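PDB 6LKJ: ABC transporter, solute-binding protein from Staphylococcus aureus, which binds hexose 6-phosphates, probably as the extracellular substrate-capturing component of an ABC transporter. Local coordinates for residues M98-V103 / M212-G217. Sequence-based numbering, arbitrary orientation.
With BGP (6-O-phosphono-beta-D-galactopyranose), chain B.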
# COMPACT_ATOMS: atom_id res chain seq x y z
N MET A 98 3.31 0.25 -5.45
CA MET A 98 3.73 -0.49 -4.26
C MET A 98 3.44 -1.97 -4.43
O MET A 98 2.28 -2.40 -4.30
CB MET A 98 3.03 0.04 -3.01
CG MET A 98 3.58 -0.55 -1.73
SD MET A 98 5.18 0.17 -1.33
CE MET A 98 4.68 1.81 -0.82
N PRO A 99 4.46 -2.78 -4.72
CA PRO A 99 4.24 -4.23 -4.78
C PRO A 99 3.92 -4.78 -3.40
O PRO A 99 4.58 -4.45 -2.41
CB PRO A 99 5.57 -4.78 -5.31
CG PRO A 99 6.28 -3.59 -5.91
CD PRO A 99 5.83 -2.41 -5.11
N THR A 100 2.89 -5.62 -3.33
CA THR A 100 2.67 -6.43 -2.14
C THR A 100 3.63 -7.61 -2.18
O THR A 100 3.97 -8.13 -3.25
CB THR A 100 1.23 -6.92 -2.07
OG1 THR A 100 0.92 -7.68 -3.24
CG2 THR A 100 0.27 -5.75 -1.97
N VAL A 101 4.11 -8.03 -1.00
CA VAL A 101 5.18 -9.01 -0.91
C VAL A 101 4.90 -10.01 0.20
O VAL A 101 4.08 -9.78 1.09
CB VAL A 101 6.56 -8.35 -0.67
CG1 VAL A 101 6.94 -7.43 -1.83
CG2 VAL A 101 6.54 -7.58 0.65
N ILE A 102 5.60 -11.14 0.12
CA ILE A 102 5.75 -12.06 1.24
C ILE A 102 7.07 -11.74 1.91
O ILE A 102 8.10 -11.59 1.24
CB ILE A 102 5.72 -13.52 0.76
CG1 ILE A 102 4.35 -13.87 0.16
CG2 ILE A 102 6.06 -14.47 1.91
CD1 ILE A 102 4.34 -15.20 -0.58
N VAL A 103 7.06 -11.62 3.24
CA VAL A 103 8.27 -11.42 4.02
C VAL A 103 8.56 -12.70 4.78
O VAL A 103 7.65 -13.31 5.36
CB VAL A 103 8.15 -10.21 4.97
CG1 VAL A 103 8.05 -8.94 4.17
CG2 VAL A 103 6.94 -10.35 5.88
N MET A 212 0.59 -8.94 -6.67
CA MET A 212 -0.31 -7.81 -6.82
C MET A 212 0.46 -6.50 -6.70
O MET A 212 1.26 -6.32 -5.78
CB MET A 212 -1.41 -7.87 -5.76
CG MET A 212 -2.32 -6.65 -5.75
SD MET A 212 -3.44 -6.61 -7.17
CE MET A 212 -4.27 -8.18 -6.94
N LEU A 213 0.22 -5.59 -7.64
CA LEU A 213 0.86 -4.28 -7.65
C LEU A 213 -0.16 -3.23 -7.24
O LEU A 213 -1.16 -3.02 -7.94
CB LEU A 213 1.44 -3.95 -9.02
CG LEU A 213 2.14 -2.59 -9.12
CD1 LEU A 213 3.35 -2.54 -8.20
CD2 LEU A 213 2.55 -2.29 -10.56
N ASN A 214 0.08 -2.58 -6.10
CA ASN A 214 -0.80 -1.51 -5.64
C ASN A 214 -0.47 -0.21 -6.37
O ASN A 214 0.70 0.18 -6.47
CB ASN A 214 -0.65 -1.30 -4.13
CG ASN A 214 -1.05 -2.51 -3.33
OD1 ASN A 214 -1.64 -3.46 -3.85
ND2 ASN A 214 -0.75 -2.48 -2.03
N VAL A 215 -1.50 0.46 -6.87
CA VAL A 215 -1.38 1.82 -7.37
C VAL A 215 -1.90 2.73 -6.26
O VAL A 215 -3.10 2.95 -6.13
CB VAL A 215 -2.15 2.02 -8.68
CG1 VAL A 215 -1.92 3.43 -9.21
CG2 VAL A 215 -1.72 0.99 -9.71
N ASP A 216 -0.98 3.25 -5.45
CA ASP A 216 -1.35 4.15 -4.37
C ASP A 216 -1.81 5.49 -4.93
O ASP A 216 -1.29 5.97 -5.95
CB ASP A 216 -0.17 4.35 -3.42
CG ASP A 216 0.25 3.07 -2.73
OD1 ASP A 216 -0.37 2.01 -2.98
OD2 ASP A 216 1.21 3.12 -1.93
N GLY A 217 -2.79 6.10 -4.26
CA GLY A 217 -3.43 7.30 -4.77
C GLY A 217 -3.42 8.43 -3.76
O GLY A 217 -3.10 8.25 -2.58
C1 BGP B . 0.18 -0.96 1.17
C2 BGP B . -0.21 0.23 0.31
C3 BGP B . 0.20 1.51 0.97
C4 BGP B . -0.38 1.62 2.35
C5 BGP B . 0.01 0.41 3.20
C6 BGP B . -0.61 0.51 4.56
O1 BGP B . -0.26 -2.10 0.60
O2 BGP B . 0.45 0.13 -0.97
O3 BGP B . -0.28 2.62 0.18
O4 BGP B . -1.81 1.69 2.24
O5 BGP B . -0.42 -0.84 2.56
O6 BGP B . -1.99 0.45 4.45
P BGP B . -2.81 -0.68 5.32
O1P BGP B . -2.48 -2.06 4.82
O2P BGP B . -4.30 -0.43 5.15
O3P BGP B . -2.45 -0.56 6.77
O HOH W 1 1.20 -10.38 -4.06
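The antiparallel pair of strands 93-105 and 213-221, in which Met98 meets Asn214 and Thr100 meets Met212, forms part of the sugar-phosphate site of this solute-binding protein. Met98 and Asn214 form a hydrogen-bonded pair: Met98 N reaches Asn214 O at 2.8 Å, nearly straight at 171°, while Asn214 N returns a bond to Met98 O. Two residues along each strand, past the non-hydrogen-bonded pair of Pro99 and Leu213, Met212 O is gripped twice by Thr100, by its backbone N at 3.0 Å and by its OG1 at 2.9 Å. The hydroxyl can bend back to this carbonyl because chi1 of 59° sets OG1 between the backbone N and the carbonyl carbon; a water then links OG1 to Met212 N. On the sheet face carrying Pro99 and Leu213 the contact is apolar, Leu213 CD1 lying 3.9 Å from Pro99 CG with the two side chains side by side.

The other face receives the sugar. Asn214 ND2 donates to O2 of the 6-O-phosphono-beta-D-galactopyranose at 3.1 Å, and its OD1 accepts from Gln142 of helix 138-151, a second-shell bond that would favour ND2 facing the sugar. Thr100 CG2 packs against this amide, 3.4 Å from ND2. Asp216 takes the two neighbouring hydroxyls with separate carboxylate oxygens, OD1 from O2 and OD2 from O3 at 2.6 Å; Tyr9 also bonds to OD2. Met98, its CG trans to the backbone N (chi1 -171°), brings CG to 3.3 Å from O2, while Thr36, Gly58, Thr138, Thr139 and Thr170 complete the site. Sugar O2 therefore receives a proton from an amide and gives one to a carboxylate, a pairing that uses the hydroxyl as donor and acceptor at once and ties recognition of this ring edge to the strand pair.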